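Long-range contact in ferritin like protein (Caulobacter vibrioides, PDB 3HL1), which is a ferritin-like protein that probably binds metal within a helical bundle, its precise function not being established: residues L46-H57 with W231-I240. Sequence-based numbering, arbitrary orientation. Where two conformers were deposited one is given.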
ATOM      1  N   LEU A  46      -5.099  -8.943 -12.773  1.00 31.30           N
ATOM      2  CA  LEU A  46      -4.010  -7.971 -12.645  1.00 32.87           C
ATOM      3  C   LEU A  46      -4.030  -7.277 -11.297  1.00 33.49           C
ATOM      4  O   LEU A  46      -2.998  -7.133 -10.664  1.00 33.63           O
ATOM      5  CB  LEU A  46      -4.039  -6.911 -13.749  1.00 33.74           C
ATOM      6  CG  LEU A  46      -3.721  -7.367 -15.196  1.00 31.87           C
ATOM      7  CD1 LEU A  46      -3.806  -6.130 -16.153  1.00 39.20           C
ATOM      8  CD2 LEU A  46      -2.336  -8.065 -15.250  1.00 39.11           C
ATOM      9  N   ILE A  47      -5.209  -6.839 -10.878  1.00 32.68           N
ATOM     10  CA  ILE A  47      -5.363  -6.130  -9.601  1.00 32.98           C
ATOM     11  C   ILE A  47      -5.131  -7.009  -8.362  1.00 29.70           C
ATOM     12  O   ILE A  47      -4.503  -6.587  -7.375  1.00 31.26           O
ATOM     13  CB  ILE A  47      -6.726  -5.403  -9.528  1.00 34.82           C
ATOM     14  CG1 ILE A  47      -6.748  -4.291 -10.570  1.00 33.29           C
ATOM     15  CG2 ILE A  47      -6.962  -4.778  -8.111  1.00 30.78           C
ATOM     16  CD1 ILE A  47      -8.158  -3.612 -10.785  1.00 33.92           C
ATOM     17  N   GLN A  48      -5.666  -8.218  -8.406  1.00 28.72           N
ATOM     18  CA  GLN A  48      -5.477  -9.179  -7.355  1.00 28.71           C
ATOM     19  C   GLN A  48      -4.002  -9.428  -7.070  1.00 28.43           C
ATOM     20  O   GLN A  48      -3.574  -9.368  -5.921  1.00 29.91           O
ATOM     21  CB  GLN A  48      -6.187 -10.463  -7.735  1.00 32.13           C
ATOM     22  CG  GLN A  48      -6.159 -11.509  -6.684  1.00 34.91           C
ATOM     23  CD  GLN A  48      -6.853 -12.758  -7.174  1.00 46.39           C
ATOM     24  OE1 GLN A  48      -7.794 -13.212  -6.561  1.00 48.34           O
ATOM     25  NE2 GLN A  48      -6.445 -13.252  -8.329  1.00 48.12           N
ATOM     26  N   ALA A  49      -3.203  -9.656  -8.099  1.00 31.24           N
ATOM     27  CA  ALA A  49      -1.790  -9.920  -7.909  1.00 32.48           C
ATOM     28  C   ALA A  49      -1.127  -8.679  -7.287  1.00 33.54           C
ATOM     29  O   ALA A  49      -0.307  -8.798  -6.361  1.00 29.87           O
ATOM     30  CB  ALA A  49      -1.110 -10.340  -9.243  1.00 33.30           C
ATOM     31  N   ALA A  50      -1.537  -7.490  -7.741  1.00 35.18           N
ATOM     32  CA  ALA A  50      -1.003  -6.229  -7.216  1.00 31.69           C
ATOM     33  C   ALA A  50      -1.300  -6.020  -5.741  1.00 33.02           C
ATOM     34  O   ALA A  50      -0.441  -5.568  -4.978  1.00 31.48           O
ATOM     35  CB  ALA A  50      -1.543  -4.987  -8.023  1.00 27.58           C
ATOM     36  N   VAL A  51      -2.509  -6.349  -5.333  1.00 31.38           N
ATOM     37  CA  VAL A  51      -2.963  -6.268  -3.933  0.50 32.70           C
ATOM     38  C   VAL A  51      -2.081  -7.130  -3.029  1.00 33.06           C
ATOM     39  O   VAL A  51      -1.629  -6.731  -1.950  1.00 32.40           O
ATOM     40  CB  VAL A  51      -4.400  -6.805  -3.739  0.50 32.54           C
ATOM     41  CG1 VAL A  51      -4.671  -7.097  -2.231  0.50 28.52           C
ATOM     42  CG2 VAL A  51      -5.404  -5.832  -4.281  0.50 24.19           C
ATOM     43  N   TYR A  52      -1.838  -8.350  -3.478  1.00 30.71           N
ATOM     44  CA  TYR A  52      -0.995  -9.283  -2.764  1.00 35.09           C
ATOM     45  C   TYR A  52       0.423  -8.739  -2.643  1.00 34.07           C
ATOM     46  O   TYR A  52       1.042  -8.892  -1.613  1.00 35.56           O
ATOM     47  CB  TYR A  52      -0.964 -10.661  -3.457  1.00 36.97           C
ATOM     48  CG  TYR A  52      -2.300 -11.422  -3.446  1.00 50.14           C
ATOM     49  CD1 TYR A  52      -3.366 -11.043  -2.610  1.00 59.02           C
ATOM     50  CD2 TYR A  52      -2.487 -12.536  -4.262  1.00 60.60           C
ATOM     51  CE1 TYR A  52      -4.580 -11.740  -2.602  1.00 56.55           C
ATOM     52  CE2 TYR A  52      -3.697 -13.264  -4.247  1.00 55.66           C
ATOM     53  CZ  TYR A  52      -4.727 -12.859  -3.411  1.00 55.97           C
ATOM     54  OH  TYR A  52      -5.908 -13.570  -3.410  1.00 59.18           O
ATOM     55  N   GLN A  53       0.927  -8.088  -3.691  1.00 34.43           N
ATOM     56  CA  GLN A  53       2.232  -7.436  -3.616  1.00 33.20           C
ATOM     57  C   GLN A  53       2.251  -6.265  -2.642  1.00 32.45           C
ATOM     58  O   GLN A  53       3.252  -6.046  -1.937  1.00 35.52           O
ATOM     59  CB  GLN A  53       2.704  -6.992  -4.988  1.00 31.75           C
ATOM     60  CG  GLN A  53       2.922  -8.188  -5.880  1.00 40.09           C
ATOM     61  CD  GLN A  53       3.699  -7.847  -7.129  1.00 38.56           C
ATOM     62  OE1 GLN A  53       3.611  -6.732  -7.658  1.00 42.25           O
ATOM     63  NE2 GLN A  53       4.469  -8.803  -7.601  1.00 46.80           N
ATOM     64  N   GLU A  54       1.162  -5.518  -2.563  1.00 31.74           N
ATOM     65  CA  GLU A  54       1.115  -4.415  -1.574  1.00 28.72           C
ATOM     66  C   GLU A  54       1.231  -4.944  -0.165  1.00 32.32           C
ATOM     67  O   GLU A  54       1.896  -4.341   0.654  1.00 31.47           O
ATOM     68  CB  GLU A  54      -0.166  -3.570  -1.717  1.00 29.22           C
ATOM     69  CG  GLU A  54      -0.241  -2.782  -2.987  1.00 36.80           C
ATOM     70  CD  GLU A  54       0.897  -1.744  -3.084  1.00 42.19           C
ATOM     71  OE1 GLU A  54       0.895  -0.755  -2.346  1.00 58.28           O
ATOM     72  OE2 GLU A  54       1.797  -1.929  -3.892  1.00 41.28           O
HETATM   73  N   MSE A  55       0.552  -6.053   0.125  1.00 31.19           N
HETATM   74  CA  MSE A  55       0.591  -6.689   1.447  0.50 34.39           C
HETATM   75  C   MSE A  55       2.002  -7.120   1.793  1.00 32.71           C
HETATM   76  O   MSE A  55       2.488  -6.865   2.898  1.00 36.63           O
HETATM   77  CB  MSE A  55      -0.358  -7.891   1.475  0.50 32.72           C
HETATM   78  CG  MSE A  55      -1.821  -7.477   1.425  0.50 31.07           C
HETATM   79 SE   MSE A  55      -2.970  -9.000   1.003  0.38 39.22          SE
HETATM   80  CE  MSE A  55      -4.565  -8.091   0.827  0.50 28.52           C
ATOM     81  N   LEU A  56       2.669  -7.748   0.835  1.00 32.38           N
ATOM     82  CA  LEU A  56       4.082  -8.059   0.952  1.00 30.63           C
ATOM     83  C   LEU A  56       4.912  -6.802   1.238  1.00 30.73           C
ATOM     84  O   LEU A  56       5.773  -6.849   2.117  1.00 31.61           O
ATOM     85  CB  LEU A  56       4.608  -8.791  -0.307  1.00 32.95           C
ATOM     86  CG  LEU A  56       6.128  -8.954  -0.340  1.00 34.82           C
ATOM     87  CD1 LEU A  56       6.506  -9.956   0.750  1.00 31.84           C
ATOM     88  CD2 LEU A  56       6.713  -9.330  -1.708  1.00 34.26           C
ATOM     89  N   HIS A  57       4.640  -5.687   0.540  1.00 30.08           N
ATOM     90  CA  HIS A  57       5.381  -4.460   0.779  1.00 29.82           C
ATOM     91  C   HIS A  57       5.241  -4.032   2.217  1.00 30.34           C
ATOM     92  O   HIS A  57       6.238  -3.621   2.828  1.00 29.97           O
ATOM     93  CB  HIS A  57       4.993  -3.302  -0.148  1.00 30.61           C
ATOM     94  CG  HIS A  57       5.221  -3.577  -1.596  1.00 31.76           C
ATOM     95  ND1 HIS A  57       4.758  -2.737  -2.590  1.00 33.45           N
ATOM     96  CD2 HIS A  57       5.791  -4.631  -2.218  1.00 32.50           C
ATOM     97  CE1 HIS A  57       5.056  -3.268  -3.764  1.00 33.05           C
ATOM     98  NE2 HIS A  57       5.676  -4.415  -3.569  1.00 33.36           N
ATOM     99  N   TRP A 231       5.793  -7.846 -14.259  1.00 67.75           N
ATOM    100  CA  TRP A 231       5.090  -6.677 -14.791  1.00 64.29           C
ATOM    101  C   TRP A 231       4.738  -5.667 -13.680  1.00 56.67           C
ATOM    102  O   TRP A 231       3.928  -5.973 -12.794  1.00 48.23           O
ATOM    103  CB  TRP A 231       3.849  -7.163 -15.534  1.00 67.90           C
ATOM    104  CG  TRP A 231       3.376  -6.256 -16.617  1.00 74.96           C
ATOM    105  CD1 TRP A 231       4.078  -5.242 -17.227  1.00 78.48           C
ATOM    106  CD2 TRP A 231       2.100  -6.309 -17.266  1.00 82.14           C
ATOM    107  NE1 TRP A 231       3.300  -4.651 -18.190  1.00 82.61           N
ATOM    108  CE2 TRP A 231       2.083  -5.287 -18.239  1.00 84.06           C
ATOM    109  CE3 TRP A 231       0.961  -7.114 -17.110  1.00 81.31           C
ATOM    110  CZ2 TRP A 231       0.969  -5.047 -19.057  1.00 78.43           C
ATOM    111  CZ3 TRP A 231      -0.144  -6.876 -17.927  1.00 80.00           C
ATOM    112  CH2 TRP A 231      -0.128  -5.849 -18.885  1.00 78.01           C
ATOM    113  N   PRO A 232       5.365  -4.466 -13.714  1.00 51.97           N
ATOM    114  CA  PRO A 232       5.174  -3.567 -12.560  1.00 49.57           C
ATOM    115  C   PRO A 232       3.743  -3.021 -12.453  1.00 45.06           C
ATOM    116  O   PRO A 232       2.983  -3.090 -13.410  1.00 38.70           O
ATOM    117  CB  PRO A 232       6.217  -2.450 -12.776  1.00 49.06           C
ATOM    118  CG  PRO A 232       7.065  -2.906 -13.923  1.00 53.13           C
ATOM    119  CD  PRO A 232       6.252  -3.860 -14.723  1.00 51.98           C
ATOM    120  N   HIS A 233       3.377  -2.533 -11.261  1.00 43.95           N
ATOM    121  CA  HIS A 233       1.998  -2.087 -10.995  1.00 42.93           C
ATOM    122  C   HIS A 233       1.593  -0.933 -11.942  1.00 41.39           C
ATOM    123  O   HIS A 233       0.471  -0.893 -12.500  1.00 39.22           O
ATOM    124  CB  HIS A 233       1.854  -1.633  -9.538  1.00 41.28           C
ATOM    125  CG  HIS A 233       1.977  -2.742  -8.534  1.00 38.04           C
ATOM    126  ND1 HIS A 233       1.777  -2.542  -7.177  1.00 37.02           N
ATOM    127  CD2 HIS A 233       2.302  -4.053  -8.680  1.00 37.15           C
ATOM    128  CE1 HIS A 233       1.949  -3.685  -6.537  1.00 35.78           C
ATOM    129  NE2 HIS A 233       2.304  -4.612  -7.418  1.00 35.78           N
ATOM    130  N   PHE A 234       2.512   0.011 -12.140  1.00 40.73           N
ATOM    131  CA  PHE A 234       2.211   1.145 -13.010  1.00 40.32           C
ATOM    132  C   PHE A 234       1.810   0.642 -14.393  1.00 41.47           C
ATOM    133  O   PHE A 234       0.731   0.968 -14.903  1.00 37.80           O
ATOM    134  CB  PHE A 234       3.384   2.112 -13.141  1.00 38.35           C
ATOM    135  CG  PHE A 234       3.055   3.286 -13.997  1.00 37.87           C
ATOM    136  CD1 PHE A 234       2.115   4.229 -13.568  1.00 43.31           C
ATOM    137  CD2 PHE A 234       3.611   3.440 -15.250  1.00 38.50           C
ATOM    138  CE1 PHE A 234       1.763   5.300 -14.356  1.00 40.52           C
ATOM    139  CE2 PHE A 234       3.262   4.519 -16.027  1.00 38.19           C
ATOM    140  CZ  PHE A 234       2.334   5.449 -15.580  1.00 40.71           C
ATOM    141  N   GLN A 235       2.667  -0.179 -14.986  1.00 40.48           N
ATOM    142  CA  GLN A 235       2.393  -0.703 -16.320  1.00 42.15           C
ATOM    143  C   GLN A 235       1.066  -1.486 -16.368  1.00 39.41           C
ATOM    144  O   GLN A 235       0.237  -1.256 -17.243  1.00 41.02           O
ATOM    145  CB  GLN A 235       3.589  -1.527 -16.782  1.00 44.90           C
ATOM    146  CG  GLN A 235       4.759  -0.654 -17.311  1.00 55.70           C
ATOM    147  CD  GLN A 235       5.873  -0.344 -16.272  1.00 67.35           C
ATOM    148  OE1 GLN A 235       5.611   0.097 -15.142  1.00 69.51           O
ATOM    149  NE2 GLN A 235       7.131  -0.551 -16.689  1.00 65.03           N
ATOM    150  N   ARG A 236       0.852  -2.372 -15.405  1.00 40.50           N
ATOM    151  CA  ARG A 236      -0.411  -3.117 -15.273  1.00 42.19           C
ATOM    152  C   ARG A 236      -1.639  -2.215 -15.327  1.00 40.34           C
ATOM    153  O   ARG A 236      -2.605  -2.492 -16.038  1.00 41.45           O
ATOM    154  CB  ARG A 236      -0.485  -3.804 -13.894  1.00 45.36           C
ATOM    155  CG  ARG A 236       0.381  -5.006 -13.673  1.00 55.86           C
ATOM    156  CD  ARG A 236       0.177  -5.419 -12.214  1.00 64.77           C
ATOM    157  NE  ARG A 236       1.196  -6.349 -11.756  1.00 66.08           N
ATOM    158  CZ  ARG A 236       1.010  -7.646 -11.562  1.00 72.12           C
ATOM    159  NH1 ARG A 236      -0.177  -8.214 -11.759  1.00 74.79           N
ATOM    160  NH2 ARG A 236       2.032  -8.381 -11.152  1.00 79.30           N
ATOM    161  N   PHE A 237      -1.606  -1.154 -14.511  1.00 37.67           N
ATOM    162  CA  PHE A 237      -2.730  -0.239 -14.350  1.00 37.44           C
ATOM    163  C   PHE A 237      -2.913   0.656 -15.559  1.00 36.45           C
ATOM    164  O   PHE A 237      -4.031   0.924 -15.937  1.00 36.06           O
ATOM    165  CB  PHE A 237      -2.616   0.592 -13.046  1.00 34.85           C
ATOM    166  CG  PHE A 237      -2.548  -0.265 -11.757  1.00 37.40           C
ATOM    167  CD1 PHE A 237      -3.082  -1.556 -11.708  1.00 38.27           C
ATOM    168  CD2 PHE A 237      -1.950   0.249 -10.584  1.00 34.56           C
ATOM    169  CE1 PHE A 237      -3.010  -2.316 -10.538  1.00 41.40           C
ATOM    170  CE2 PHE A 237      -1.867  -0.509  -9.437  1.00 37.31           C
ATOM    171  CZ  PHE A 237      -2.403  -1.783  -9.397  1.00 36.20           C
ATOM    172  N   ASP A 238      -1.814   1.085 -16.174  1.00 37.15           N
ATOM    173  CA  ASP A 238      -1.890   1.840 -17.425  1.00 39.14           C
ATOM    174  C   ASP A 238      -2.496   0.964 -18.534  1.00 37.16           C
ATOM    175  O   ASP A 238      -3.259   1.428 -19.360  1.00 37.29           O
ATOM    176  CB  ASP A 238      -0.509   2.366 -17.786  1.00 41.66           C
ATOM    177  CG  ASP A 238      -0.538   3.341 -18.957  1.00 50.31           C
ATOM    178  OD1 ASP A 238      -1.320   4.321 -18.922  1.00 44.45           O
ATOM    179  OD2 ASP A 238       0.228   3.097 -19.909  1.00 58.09           O
ATOM    180  N   PHE A 239      -2.179  -0.323 -18.520  1.00 36.84           N
ATOM    181  CA  PHE A 239      -2.790  -1.276 -19.439  1.00 39.36           C
ATOM    182  C   PHE A 239      -4.309  -1.292 -19.300  1.00 38.88           C
ATOM    183  O   PHE A 239      -5.033  -1.179 -20.286  1.00 37.60           O
ATOM    184  CB  PHE A 239      -2.219  -2.667 -19.201  1.00 39.09           C
ATOM    185  CG  PHE A 239      -2.872  -3.734 -20.026  1.00 40.95           C
ATOM    186  CD1 PHE A 239      -2.419  -4.002 -21.329  1.00 49.77           C
ATOM    187  CD2 PHE A 239      -3.908  -4.494 -19.504  1.00 47.11           C
ATOM    188  CE1 PHE A 239      -3.021  -5.007 -22.115  1.00 48.42           C
ATOM    189  CE2 PHE A 239      -4.517  -5.492 -20.280  1.00 49.70           C
ATOM    190  CZ  PHE A 239      -4.054  -5.753 -21.589  1.00 43.92           C
ATOM    191  N   ILE A 240      -4.787  -1.391 -18.061  1.00 37.97           N
ATOM    192  CA  ILE A 240      -6.218  -1.422 -17.794  1.00 38.32           C
ATOM    193  C   ILE A 240      -6.835  -0.110 -18.237  1.00 39.06           C
ATOM    194  O   ILE A 240      -7.892  -0.110 -18.863  1.00 40.10           O
ATOM    195  CB  ILE A 240      -6.540  -1.696 -16.288  1.00 35.30           C
ATOM    196  CG1 ILE A 240      -6.097  -3.113 -15.892  1.00 36.88           C
ATOM    197  CG2 ILE A 240      -8.025  -1.512 -16.001  1.00 38.24           C
ATOM    198  CD1 ILE A 240      -5.983  -3.349 -14.371  1.00 34.95           C
TER
HETATM  199  O   HOH W   1       4.785  -6.213 -10.126  1.00 55.93           O
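Gln53 OE1 is gripped by His233 NE2, which donates to it over a short 2.5 Å, in the carbonyl plane and on a lone pair; a water lies 2.8 Å from both Gln53 OE1 and Trp231 O and can bridge them. The N-H...O angle is bent, 139°, and OE1 lies 17° out of the imidazole plane. Ala50 CB sits over the centre of one face of the His233 ring, a CH-pi contact with CB 3.9 Å from the centroid. At the other ring nitrogen, His233 ND1 bonds to Glu122, and the two bonds together probably hold the ring's rotation. Glu54 OE2 lies at the ring edge, 3.2 Å from His233 CE1; Glu54 also bonds Thr25 and an unidentified ligand. This cluster is consistent with the carboxylate-and-histidine interior of the ferritin-like fold, though no metal is seen here. Segments 46-57 and 233-240 run roughly antiparallel, at 154°. Arg236, extended from CG to NE, reaches among Leu46, Ala49, Ala50 and Gln53; its NE donates to Trp231 O at 2.9 Å, while NH1 bonds Leu46 O only weakly. Farther along, Leu46 splits its methyls, CD1 meeting Phe239 CD2 at 3.7 Å and Ile240 CG1, CD2 meeting the poorly ordered Trp231 indole. Phe237 CZ packs 3.6 Å from Ala50 CB.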